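PDB 6KXD: ketosynthase from Streptomyces sp. MSC090213JE08, which probably catalyses the condensation of a fatty acyl chain on its carrier protein with malonyl-ACP, releasing carbon dioxide and giving 3-oxoacyl-ACP. Local coordinates for residues G38-R44 with N53-P59; D113-H117 with D198-A204; F211-T215 with Q227-T231; D217-P221 with P360-H364; P272-I277 with A307-E312. All blocks are in the same frame, centred on the assembly; numbering follows the deposited sequence.

Interaction 1: G38-R44 with N53-P59; sequences GARPITR and NTACEVP
P59 lays its ring carbon CB over one face of the R40 guanidinium, toward the rim of the group, with P59 CB 3.5 Å from R40 NE. The arginine comes up beside the proline because CG sits between its own backbone N and carbonyl carbon (chi1 50°) and the chain bends at chi3. From there R40 NH1 gives a 2.7 Å bond to E57 O, the oxygen lying 26° out of the guanidinium plane; the same nitrogen is also bonded to S20 O. The framework is a two-stranded antiparallel ribbon, 40-41 against 54-55. R40 and A55 form its hydrogen-bonded pair, while P41 and T54 form the non-hydrogen-bonded one. Beyond the paired residues, I42 presses CG1 on A55 CB at 3.4 Å, a tight carbon contact, and I42 N continues the ladder to N53 O. E57 then reaches across with its chain extended beyond CG, and its carboxylate is held through both oxygens. The hydroxyl T43 OG1 donates to the syn lone pair of E57 OE1 at 2.6 Å. E57 OE2 takes T43 N (2.8 Å) and R44 N (3.0 Å) from opposite faces of the carboxylate plane, which should hold that plane against rotation. The R44 guanidinium adds charge alone, a long 3.8 Å approach of NH2 to E57 OE1 with no N-H aimed at it; its stronger partner is E233.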
# COMPACT_ATOMS: atom_id res chain seq x y z
N GLY A 38 -18.49 18.00 5.62
CA GLY A 38 -18.45 16.96 6.61
C GLY A 38 -17.80 17.39 7.89
O GLY A 38 -17.45 16.54 8.71
N ALA A 39 -17.57 18.70 8.08
CA ALA A 39 -16.86 19.21 9.23
C ALA A 39 -17.78 19.08 10.45
O ALA A 39 -18.94 19.47 10.41
CB ALA A 39 -16.43 20.65 9.00
N ARG A 40 -17.24 18.57 11.54
CA ARG A 40 -18.00 18.44 12.78
C ARG A 40 -16.98 18.31 13.88
O ARG A 40 -15.81 18.08 13.57
CB ARG A 40 -18.94 17.24 12.74
CG ARG A 40 -18.29 15.94 12.30
CD ARG A 40 -19.28 14.78 12.17
NE ARG A 40 -20.43 15.15 11.37
CZ ARG A 40 -20.49 15.13 10.05
NH1 ARG A 40 -19.49 14.67 9.34
NH2 ARG A 40 -21.59 15.53 9.45
N PRO A 41 -17.35 18.47 15.17
CA PRO A 41 -16.39 18.24 16.24
C PRO A 41 -15.84 16.81 16.17
O PRO A 41 -16.55 15.85 15.79
CB PRO A 41 -17.17 18.46 17.54
CG PRO A 41 -18.37 19.29 17.10
CD PRO A 41 -18.67 18.89 15.67
N ILE A 42 -14.58 16.70 16.57
CA ILE A 42 -13.92 15.41 16.74
C ILE A 42 -14.50 14.72 17.98
O ILE A 42 -14.55 15.33 19.05
CB ILE A 42 -12.41 15.61 16.92
CG1 ILE A 42 -11.73 16.16 15.66
CG2 ILE A 42 -11.76 14.31 17.37
CD1 ILE A 42 -10.29 16.60 15.92
N THR A 43 -14.87 13.45 17.83
CA THR A 43 -15.31 12.57 18.94
C THR A 43 -14.31 11.43 19.17
O THR A 43 -14.29 10.81 20.24
CB THR A 43 -16.71 12.03 18.64
OG1 THR A 43 -16.63 11.26 17.45
CG2 THR A 43 -17.76 13.11 18.44
N ARG A 44 -13.47 11.12 18.17
CA ARG A 44 -12.76 9.83 18.18
C ARG A 44 -11.67 9.82 19.24
O ARG A 44 -11.34 8.76 19.80
CB ARG A 44 -12.17 9.50 16.80
CG ARG A 44 -11.78 8.04 16.68
CD ARG A 44 -12.97 7.08 16.62
NE ARG A 44 -14.09 7.62 15.85
CZ ARG A 44 -14.05 7.88 14.55
NH1 ARG A 44 -12.99 7.54 13.85
NH2 ARG A 44 -15.06 8.50 13.97
N ASN A 53 -10.48 21.52 17.33
CA ASN A 53 -11.17 20.22 17.57
C ASN A 53 -12.21 19.88 16.48
O ASN A 53 -13.15 19.12 16.74
CB ASN A 53 -11.81 20.18 18.96
CG ASN A 53 -13.19 20.79 18.95
OD1 ASN A 53 -13.44 21.74 18.21
ND2 ASN A 53 -14.12 20.19 19.68
N THR A 54 -12.00 20.36 15.26
CA THR A 54 -12.84 20.06 14.11
C THR A 54 -12.11 19.08 13.17
O THR A 54 -10.92 19.20 12.93
CB THR A 54 -13.21 21.32 13.35
OG1 THR A 54 -13.82 22.22 14.28
CG2 THR A 54 -14.13 21.06 12.17
N ALA A 55 -12.87 18.14 12.62
CA ALA A 55 -12.39 17.19 11.62
C ALA A 55 -13.62 16.80 10.85
O ALA A 55 -14.71 17.25 11.18
CB ALA A 55 -11.72 16.03 12.28
N CYS A 56 -13.46 15.95 9.84
CA CYS A 56 -14.57 15.53 9.03
C CYS A 56 -14.82 14.06 9.29
O CYS A 56 -14.56 13.21 8.42
CB CYS A 56 -14.34 15.77 7.55
SG CYS A 56 -14.26 17.53 7.13
N GLU A 57 -15.32 13.77 10.49
CA GLU A 57 -15.62 12.42 10.89
C GLU A 57 -16.87 11.93 10.18
O GLU A 57 -17.72 12.71 9.68
CB GLU A 57 -15.85 12.30 12.38
CG GLU A 57 -14.59 12.28 13.19
CD GLU A 57 -14.86 12.19 14.67
OE1 GLU A 57 -16.05 12.03 15.04
OE2 GLU A 57 -13.90 12.26 15.46
N VAL A 58 -16.97 10.59 10.11
CA VAL A 58 -18.19 9.95 9.76
C VAL A 58 -19.04 10.00 11.03
O VAL A 58 -18.62 9.55 12.10
CB VAL A 58 -17.99 8.51 9.24
CG1 VAL A 58 -19.31 7.75 9.16
CG2 VAL A 58 -17.32 8.51 7.88
N PRO A 59 -20.22 10.63 10.96
CA PRO A 59 -20.96 10.97 12.18
C PRO A 59 -21.61 9.79 12.92
O PRO A 59 -21.47 9.68 14.15
CB PRO A 59 -21.98 11.98 11.63
CG PRO A 59 -22.25 11.53 10.24
CD PRO A 59 -20.90 11.06 9.73

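Interaction 2: D113-H117 with D198-A204; sequences DGESH and DAVCRKA
The carboxylates of D113 and D198 meet with their planes 65° apart, D198 OD1 lying 3.2 Å from D113 CB. The two oxygens of D198 are used differently: the syn lone pair of OD2 receives D113 N at 3.2 Å, and the anti lone pair of OD1 receives A199 N. OD2 also takes T112 N and G339 N. A further flat group, the H117 imidazole, has a water at its edge, in the ring plane, 2.8 Å from ND1, and that water accepts from R202 N. A leucine at D198 would probably leave the amides of D113 and T112 without their acceptor and free the 113-114 backbone to shift. The site lies where the parallel strands 105-110 and 191-198 of the thiolase-type fold run out into helices 116-129 and 202-210. At the start of the second helix C201 is the N-cap, its SG accepting A204 N at 3.5 Å. K203, extended along its whole length, brings NZ to D113 OD1 at 3.0 Å, nearly in line with the C-O bond. This salt bridge probably eases the nearness of the two aspartates, whose D113 OD2 and D198 OD1 stand 4.1 Å apart. S116 OG donates to D113 O and takes a proton from a water that in turn accepts from K203 NZ. The end of R202 reaches a neighbouring subunit, bonding its S135 and making a cation-pi contact with its Y136.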
# COMPACT_ATOMS: atom_id res chain seq x y z
N ASP A 113 -3.09 5.86 7.17
CA ASP A 113 -2.86 5.72 8.60
C ASP A 113 -3.38 4.39 9.12
O ASP A 113 -2.90 3.92 10.14
CB ASP A 113 -3.51 6.86 9.38
CG ASP A 113 -2.84 8.19 9.07
OD1 ASP A 113 -1.59 8.22 9.15
OD2 ASP A 113 -3.57 9.12 8.69
N GLY A 114 -4.23 3.71 8.35
CA GLY A 114 -4.72 2.43 8.84
C GLY A 114 -5.33 2.60 10.22
O GLY A 114 -6.05 3.59 10.45
N GLU A 115 -5.01 1.67 11.13
CA GLU A 115 -5.57 1.70 12.50
C GLU A 115 -4.63 2.45 13.42
O GLU A 115 -4.28 1.99 14.50
CB GLU A 115 -5.81 0.28 12.98
CG GLU A 115 -6.71 -0.50 12.05
CD GLU A 115 -8.11 0.00 11.71
OE1 GLU A 115 -8.85 -0.81 11.07
OE2 GLU A 115 -8.46 1.19 12.04
N SER A 116 -4.17 3.63 12.97
CA SER A 116 -3.25 4.37 13.81
C SER A 116 -3.93 4.81 15.12
O SER A 116 -3.26 5.00 16.11
CB SER A 116 -2.64 5.51 13.04
OG SER A 116 -1.57 5.01 12.21
N HIS A 117 -5.25 4.94 15.12
CA HIS A 117 -5.99 5.20 16.35
C HIS A 117 -5.78 4.07 17.35
O HIS A 117 -5.55 4.33 18.51
CB HIS A 117 -7.47 5.45 16.07
CG HIS A 117 -8.24 5.64 17.34
ND1 HIS A 117 -8.02 6.72 18.18
CD2 HIS A 117 -9.21 4.89 17.91
CE1 HIS A 117 -8.84 6.64 19.22
NE2 HIS A 117 -9.55 5.50 19.08
N ASP A 198 -9.70 5.10 5.71
CA ASP A 198 -8.94 5.56 6.80
C ASP A 198 -9.87 6.02 7.92
O ASP A 198 -11.06 6.18 7.69
CB ASP A 198 -8.07 6.75 6.40
CG ASP A 198 -6.63 6.47 6.74
OD1 ASP A 198 -6.34 6.19 7.95
OD2 ASP A 198 -5.86 6.46 5.78
N ALA A 199 -9.31 6.20 9.10
CA ALA A 199 -10.07 6.61 10.24
C ALA A 199 -9.36 7.78 10.89
O ALA A 199 -8.15 7.76 11.06
CB ALA A 199 -10.21 5.47 11.20
N VAL A 200 -10.16 8.75 11.34
CA VAL A 200 -9.63 9.89 12.07
C VAL A 200 -8.83 9.40 13.28
O VAL A 200 -9.21 8.47 14.01
CB VAL A 200 -10.75 10.89 12.43
CG1 VAL A 200 -10.35 11.81 13.57
CG2 VAL A 200 -11.16 11.67 11.20
N CYS A 201 -7.66 10.00 13.47
CA CYS A 201 -6.84 9.62 14.56
C CYS A 201 -6.02 10.82 15.03
O CYS A 201 -5.84 11.79 14.31
CB CYS A 201 -5.89 8.47 14.23
SG CYS A 201 -4.83 8.84 12.80
N ARG A 202 -5.50 10.67 16.24
CA ARG A 202 -4.68 11.68 16.85
C ARG A 202 -3.38 11.85 16.04
O ARG A 202 -2.94 12.98 15.83
CB ARG A 202 -4.44 11.28 18.30
CG ARG A 202 -3.45 12.15 19.04
CD ARG A 202 -3.20 11.50 20.38
NE ARG A 202 -2.42 12.36 21.24
CZ ARG A 202 -2.88 12.98 22.31
NH1 ARG A 202 -4.18 13.04 22.56
NH2 ARG A 202 -2.02 13.48 23.17
N LYS A 203 -2.81 10.75 15.56
CA LYS A 203 -1.56 10.82 14.79
C LYS A 203 -1.71 11.85 13.66
O LYS A 203 -0.86 12.76 13.51
CB LYS A 203 -1.13 9.44 14.27
CG LYS A 203 0.06 9.45 13.31
CD LYS A 203 0.01 8.30 12.32
CE LYS A 203 1.07 8.35 11.23
NZ LYS A 203 0.93 7.19 10.31
N ALA A 204 -2.75 11.71 12.82
CA ALA A 204 -2.93 12.54 11.61
C ALA A 204 -3.23 13.99 12.01
O ALA A 204 -2.76 14.93 11.38
CB ALA A 204 -4.02 12.01 10.73
O HOH W 1 -6.14 9.16 9.37
O HOH W 2 -6.95 5.34 12.38
O HOH W 3 -3.52 8.01 16.47
O HOH W 4 0.91 4.39 11.19
O HOH W 5 -5.82 8.36 17.90

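Interaction 3: F211-T215 with Q227-T231; sequences FGALT and QGILT
L214 can be traced outward from a CB that lies 4.2 Å from I229 O. Its CG stands beside the backbone N (chi1 -87°), and the branch CD2 then returns to the other segment. There CD2 meets I229 O at 3.4 Å, I229 CG1 at 3.8 Å, crossing that side chain at a slant, and, more loosely, T231 CG2. The backbones that carry these groups run 85° apart and share a single bridge, made by two bonds: I229 N to A213 O (2.8 Å) and T215 N to I229 O (2.9 Å). G228 is what lets the segments come so close, since any CB there would lie 2.1 Å from A213 O, a clash. T215 adds to the packing, its CG2 3.6 Å from L230 CD2, while OG1 turns to V218 O, its main partner, just down the chain. Both segments belong to the loop region between helix 202-210 and strand 234-242. G212 ends that helix in a Schellman motif, F205 and F208 of the same helix touch the L214 side chain, and L230 and T231 lie against strand 54-55.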
# COMPACT_ATOMS: atom_id res chain seq x y z
N PHE A 211 2.45 20.63 11.25
CA PHE A 211 2.83 21.17 9.96
C PHE A 211 2.24 22.57 9.71
O PHE A 211 2.61 23.21 8.74
CB PHE A 211 2.40 20.19 8.86
CG PHE A 211 3.52 19.33 8.34
CD1 PHE A 211 4.59 18.99 9.16
CD2 PHE A 211 3.53 18.90 7.03
CE1 PHE A 211 5.64 18.23 8.67
CE2 PHE A 211 4.58 18.13 6.54
CZ PHE A 211 5.63 17.79 7.37
N GLY A 212 1.32 23.04 10.57
CA GLY A 212 0.59 24.29 10.32
C GLY A 212 -0.32 24.17 9.09
O GLY A 212 -0.66 25.16 8.48
N ALA A 213 -0.71 22.93 8.76
CA ALA A 213 -1.49 22.66 7.59
C ALA A 213 -2.97 22.42 7.95
O ALA A 213 -3.75 22.10 7.06
CB ALA A 213 -0.92 21.47 6.88
N LEU A 214 -3.35 22.58 9.22
CA LEU A 214 -4.75 22.50 9.61
C LEU A 214 -5.42 23.87 9.47
O LEU A 214 -4.90 24.84 10.00
CB LEU A 214 -4.83 22.03 11.07
CG LEU A 214 -4.82 20.52 11.31
CD1 LEU A 214 -5.37 20.23 12.69
CD2 LEU A 214 -5.62 19.76 10.24
N THR A 215 -6.54 23.96 8.76
CA THR A 215 -7.36 25.17 8.74
C THR A 215 -7.87 25.45 10.16
O THR A 215 -8.17 24.52 10.92
CB THR A 215 -8.52 25.06 7.75
OG1 THR A 215 -9.10 26.37 7.70
CG2 THR A 215 -9.56 24.04 8.16
N GLN A 227 -6.10 28.10 4.34
CA GLN A 227 -5.32 27.98 5.55
C GLN A 227 -5.08 26.51 5.90
O GLN A 227 -4.55 26.22 6.95
CB GLN A 227 -6.06 28.69 6.69
CG GLN A 227 -6.06 30.21 6.57
CD GLN A 227 -4.66 30.73 6.33
OE1 GLN A 227 -4.41 31.46 5.37
NE2 GLN A 227 -3.74 30.32 7.18
N GLY A 228 -5.53 25.60 5.03
CA GLY A 228 -5.19 24.22 5.14
C GLY A 228 -6.40 23.32 5.14
O GLY A 228 -7.44 23.62 4.60
N ILE A 229 -6.17 22.14 5.71
CA ILE A 229 -7.04 21.02 5.57
C ILE A 229 -7.83 20.83 6.86
O ILE A 229 -7.47 21.33 7.92
CB ILE A 229 -6.22 19.74 5.26
CG1 ILE A 229 -5.49 19.21 6.49
CG2 ILE A 229 -5.27 19.95 4.09
CD1 ILE A 229 -5.16 17.71 6.40
N LEU A 230 -8.82 19.94 6.77
CA LEU A 230 -9.33 19.25 7.93
C LEU A 230 -9.08 17.75 7.69
O LEU A 230 -9.23 17.33 6.57
CB LEU A 230 -10.83 19.48 8.06
CG LEU A 230 -11.27 20.89 8.47
CD1 LEU A 230 -12.78 21.02 8.32
CD2 LEU A 230 -10.83 21.19 9.90
N THR A 231 -8.67 17.04 8.73
CA THR A 231 -8.48 15.57 8.67
C THR A 231 -9.86 14.92 8.58
O THR A 231 -10.86 15.42 9.15
CB THR A 231 -7.68 15.06 9.85
OG1 THR A 231 -8.45 15.20 11.04
CG2 THR A 231 -6.36 15.76 10.06

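Interaction 4: D217-P221 with P360-H364; sequences DVVRP and PTINH
R220 and N363 cross at about a right angle, the guanidinium plane of one turned 87° from the amide plane of the other. Each side chain bonds to the opposite backbone. N363 ND2 donates to V219 O at 2.7 Å, with the oxygen in the amide plane and the N-H nearly straight at it. R220 NH1 returns a 3.2 Å bond to N363 O; that oxygen lies in the guanidinium plane, yet the nitrogen stands 39° above the carbonyl plane and so does not use a lone pair. N363 has a left-handed backbone conformation, which turns its carbonyl toward the arginine while its amide reaches V219. V218 is wedged between the two, its CG2 3.3 Å above the centre of the R220 guanidinium and its CB 3.6 Å from N363 ND2. With a serine in place of R220, N363 O would probably lose its NH1 donor and V218 the flat group that covers its methyl. Farther along, P221 and T361 slide past each other in opposite directions, T361 CG2 coming within 3.2 Å of P221 O. T361 OG1 is bonded to V375 O and A329 N. A water at the edge of the H364 ring, in its plane and 2.9 Å from ND1, donates to both P221 O and I362 O and so ties the segments together, while H364 NE2 is bonded to T367. Around the contact, P221 and I362 rest on S332 and M333 of helix 331-334, V219 leans on L230, and T361 pairs by its backbone with V376 and N378, shortly before strand 381-382.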
# COMPACT_ATOMS: atom_id res chain seq x y z
N ASP A 217 -10.66 27.14 10.53
CA ASP A 217 -12.12 27.09 10.35
C ASP A 217 -12.49 26.03 9.31
O ASP A 217 -12.84 24.94 9.69
CB ASP A 217 -12.73 28.45 10.00
CG ASP A 217 -11.87 29.32 9.11
OD1 ASP A 217 -11.30 28.79 8.13
OD2 ASP A 217 -11.79 30.53 9.39
N VAL A 218 -12.45 26.40 8.03
CA VAL A 218 -12.92 25.59 6.94
C VAL A 218 -11.84 25.46 5.85
O VAL A 218 -10.88 26.27 5.71
CB VAL A 218 -14.24 26.16 6.37
CG1 VAL A 218 -15.34 26.19 7.44
CG2 VAL A 218 -14.03 27.55 5.77
N VAL A 219 -12.02 24.40 5.06
CA VAL A 219 -11.16 24.04 3.97
C VAL A 219 -11.61 24.83 2.74
O VAL A 219 -12.77 24.70 2.30
CB VAL A 219 -11.19 22.53 3.68
CG1 VAL A 219 -10.10 22.16 2.68
CG2 VAL A 219 -11.08 21.71 4.95
N ARG A 220 -10.68 25.62 2.20
CA ARG A 220 -10.93 26.48 1.07
C ARG A 220 -9.96 26.20 -0.06
O ARG A 220 -9.06 27.01 -0.30
CB ARG A 220 -10.80 27.95 1.48
CG ARG A 220 -11.59 28.37 2.70
CD ARG A 220 -11.59 29.90 2.81
NE ARG A 220 -12.03 30.33 4.12
CZ ARG A 220 -13.31 30.56 4.44
NH1 ARG A 220 -14.29 30.17 3.63
NH2 ARG A 220 -13.60 31.17 5.57
N PRO A 221 -10.06 25.05 -0.77
CA PRO A 221 -9.16 24.76 -1.87
C PRO A 221 -9.21 25.80 -3.00
O PRO A 221 -10.28 26.12 -3.54
CB PRO A 221 -9.61 23.37 -2.36
CG PRO A 221 -10.21 22.77 -1.12
CD PRO A 221 -10.98 23.94 -0.53
N PRO A 360 -18.98 20.81 -6.38
CA PRO A 360 -18.35 22.11 -6.16
C PRO A 360 -17.10 22.09 -5.29
O PRO A 360 -16.95 21.21 -4.42
CB PRO A 360 -19.41 22.90 -5.37
CG PRO A 360 -20.18 21.83 -4.62
CD PRO A 360 -20.08 20.55 -5.45
N THR A 361 -16.26 23.11 -5.49
CA THR A 361 -15.30 23.54 -4.50
C THR A 361 -16.00 24.56 -3.59
O THR A 361 -16.22 25.71 -4.00
CB THR A 361 -14.06 24.15 -5.16
OG1 THR A 361 -13.66 23.31 -6.24
CG2 THR A 361 -12.94 24.37 -4.17
N ILE A 362 -16.33 24.13 -2.37
CA ILE A 362 -17.11 24.91 -1.43
C ILE A 362 -16.17 25.75 -0.56
O ILE A 362 -14.96 25.70 -0.73
CB ILE A 362 -18.04 23.99 -0.60
CG1 ILE A 362 -17.30 23.21 0.50
CG2 ILE A 362 -18.80 23.08 -1.54
CD1 ILE A 362 -18.21 22.54 1.53
N ASN A 363 -16.75 26.56 0.32
CA ASN A 363 -16.04 27.53 1.15
C ASN A 363 -15.17 28.45 0.27
O ASN A 363 -14.13 28.94 0.71
CB ASN A 363 -15.21 26.85 2.24
CG ASN A 363 -15.97 25.77 2.99
OD1 ASN A 363 -17.13 25.94 3.30
ND2 ASN A 363 -15.31 24.64 3.26
N HIS A 364 -15.58 28.67 -0.98
CA HIS A 364 -14.80 29.45 -1.93
C HIS A 364 -15.24 30.92 -1.90
O HIS A 364 -16.36 31.24 -2.36
CB HIS A 364 -14.90 28.89 -3.35
CG HIS A 364 -13.77 29.33 -4.23
ND1 HIS A 364 -12.47 28.93 -3.99
CD2 HIS A 364 -13.73 30.14 -5.31
CE1 HIS A 364 -11.68 29.45 -4.91
NE2 HIS A 364 -12.42 30.19 -5.73
O HOH W 6 -12.48 27.07 -1.80

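Interaction 5: P272-I277 with A307-E312; sequences PNRDGI and ANDKTE
R274 and T311 bring the two backbones to 5.3 Å between CA atoms, the first turn of helix 274-288 set against the first turns of helix 306-320, while P272 lies beside N308 just ahead of that contact. T311 carries the contact. Its CG2, held anti to the backbone N, points into the start of the other helix and comes within 3.3 Å of R274 N. Its OG1 swings back instead to donate to A307 O at 2.9 Å, an oxygen that also accepts T311 N, so the polar branch is satisfied within its own helix and the methyl is turned to the neighbour. P272 rides over the same residue, CG being 3.8 Å from T311 OG1 and also touching N308 CA. One turn on, I277 CD1 rests 3.9 Å from E312 CA. Helix 306-320 is the connection of a beta-alpha-beta crossover, joining the parallel neighbours 297-299 and 326-328 of the central sheet, and helix 274-288 packs alongside it. N273 caps the latter: OD1 takes G276 N at 2.9 Å, in the carbonyl plane and on a lone pair. Within helix 306-320, N308 ND2 donates to two carboxylates, D309 OD1 at 2.8 Å and E312 OE2. E312 also receives the amides of H301 and G302 in the loop after strand 297-299, and R274 runs its extended chain past A314 of helix 306-320 to a salt bridge with D318.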
# COMPACT_ATOMS: atom_id res chain seq x y z
N PRO A 272 4.65 18.75 -2.71
CA PRO A 272 4.20 18.32 -4.02
C PRO A 272 5.20 18.87 -5.04
O PRO A 272 5.98 19.78 -4.71
CB PRO A 272 2.83 18.98 -4.19
CG PRO A 272 2.98 20.25 -3.39
CD PRO A 272 3.86 19.90 -2.21
N ASN A 273 5.16 18.30 -6.23
CA ASN A 273 6.10 18.63 -7.26
C ASN A 273 5.33 18.86 -8.54
O ASN A 273 4.57 18.02 -9.00
CB ASN A 273 7.11 17.51 -7.45
CG ASN A 273 8.22 17.89 -8.41
OD1 ASN A 273 8.07 17.73 -9.62
ND2 ASN A 273 9.31 18.36 -7.85
N ARG A 274 5.51 20.04 -9.14
CA ARG A 274 4.75 20.39 -10.30
C ARG A 274 4.98 19.40 -11.46
O ARG A 274 4.06 18.95 -12.14
CB ARG A 274 5.17 21.82 -10.65
CG ARG A 274 4.65 22.35 -11.98
CD ARG A 274 5.29 23.72 -12.13
NE ARG A 274 5.09 24.24 -13.45
CZ ARG A 274 5.38 25.49 -13.81
NH1 ARG A 274 5.96 26.31 -12.95
NH2 ARG A 274 5.07 25.90 -15.03
N ASP A 275 6.27 19.15 -11.77
CA ASP A 275 6.68 18.27 -12.90
C ASP A 275 6.14 16.85 -12.66
O ASP A 275 5.63 16.20 -13.60
CB ASP A 275 8.21 18.27 -13.06
CG ASP A 275 8.77 19.58 -13.62
OD1 ASP A 275 7.96 20.53 -13.88
OD2 ASP A 275 10.00 19.64 -13.83
N GLY A 276 6.24 16.41 -11.41
CA GLY A 276 5.77 15.09 -11.01
C GLY A 276 4.27 14.94 -11.22
O GLY A 276 3.78 13.98 -11.83
N ILE A 277 3.49 15.91 -10.75
CA ILE A 277 2.04 15.87 -10.99
C ILE A 277 1.76 15.90 -12.50
O ILE A 277 0.93 15.16 -13.01
CB ILE A 277 1.31 17.00 -10.26
CG1 ILE A 277 1.58 16.96 -8.75
CG2 ILE A 277 -0.18 16.96 -10.57
CD1 ILE A 277 0.99 18.10 -8.00
N ALA A 307 0.90 25.31 -0.45
CA ALA A 307 1.78 24.63 -1.41
C ALA A 307 0.97 23.79 -2.40
O ALA A 307 1.16 23.93 -3.63
CB ALA A 307 2.81 23.79 -0.69
N ASN A 308 0.04 22.96 -1.91
CA ASN A 308 -0.51 21.96 -2.77
C ASN A 308 -1.22 22.65 -3.93
O ASN A 308 -1.04 22.27 -5.07
CB ASN A 308 -1.54 21.01 -2.16
CG ASN A 308 -2.17 20.15 -3.24
OD1 ASN A 308 -1.50 19.26 -3.78
ND2 ASN A 308 -3.40 20.44 -3.64
N ASP A 309 -2.08 23.62 -3.60
CA ASP A 309 -3.05 24.10 -4.54
C ASP A 309 -2.30 24.89 -5.63
O ASP A 309 -2.59 24.74 -6.80
CB ASP A 309 -4.20 24.82 -3.80
CG ASP A 309 -5.03 23.95 -2.86
OD1 ASP A 309 -4.88 22.71 -2.87
OD2 ASP A 309 -5.84 24.51 -2.12
N LYS A 310 -1.26 25.63 -5.25
CA LYS A 310 -0.54 26.44 -6.26
C LYS A 310 0.28 25.49 -7.14
O LYS A 310 0.28 25.61 -8.37
CB LYS A 310 0.25 27.58 -5.63
CG LYS A 310 1.34 27.20 -4.65
CD LYS A 310 2.41 28.27 -4.43
CE LYS A 310 3.68 27.70 -3.82
NZ LYS A 310 4.52 28.75 -3.20
N THR A 311 0.87 24.46 -6.54
CA THR A 311 1.64 23.46 -7.36
C THR A 311 0.73 22.65 -8.30
O THR A 311 0.99 22.43 -9.49
CB THR A 311 2.45 22.55 -6.44
OG1 THR A 311 3.20 23.40 -5.59
CG2 THR A 311 3.38 21.64 -7.20
N GLU A 312 -0.37 22.13 -7.76
CA GLU A 312 -1.21 21.33 -8.57
C GLU A 312 -1.81 22.13 -9.74
O GLU A 312 -1.93 21.66 -10.84
CB GLU A 312 -2.32 20.78 -7.70
CG GLU A 312 -3.14 19.81 -8.47
CD GLU A 312 -4.16 19.03 -7.67
OE1 GLU A 312 -4.67 18.05 -8.24
OE2 GLU A 312 -4.45 19.42 -6.53

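How the interactions relate
Interactions 1 to 4 form a connected group: 1 touches 2 and 3, 2 also touches 3, and 3 touches 4. Interaction 1 meets interaction 3 through a probable hydrogen bond from C56 N to T231 O (2.7 Å), and meets interaction 2 where R44 O lies 3.3 Å from H117 CE1. E233 also links interactions 1 and 2, pairing with R44 and V58 on one side and V200 on the other. Interactions 3 and 4 interleave along the sequence, with V219 CG2 3.4 Å from L230 N. Interaction 5 falls between the segments of interaction 4 and touches it at P221 CA and D309 OD2 (3.3 Å), though its centre is about 28 Å from that of interaction 1.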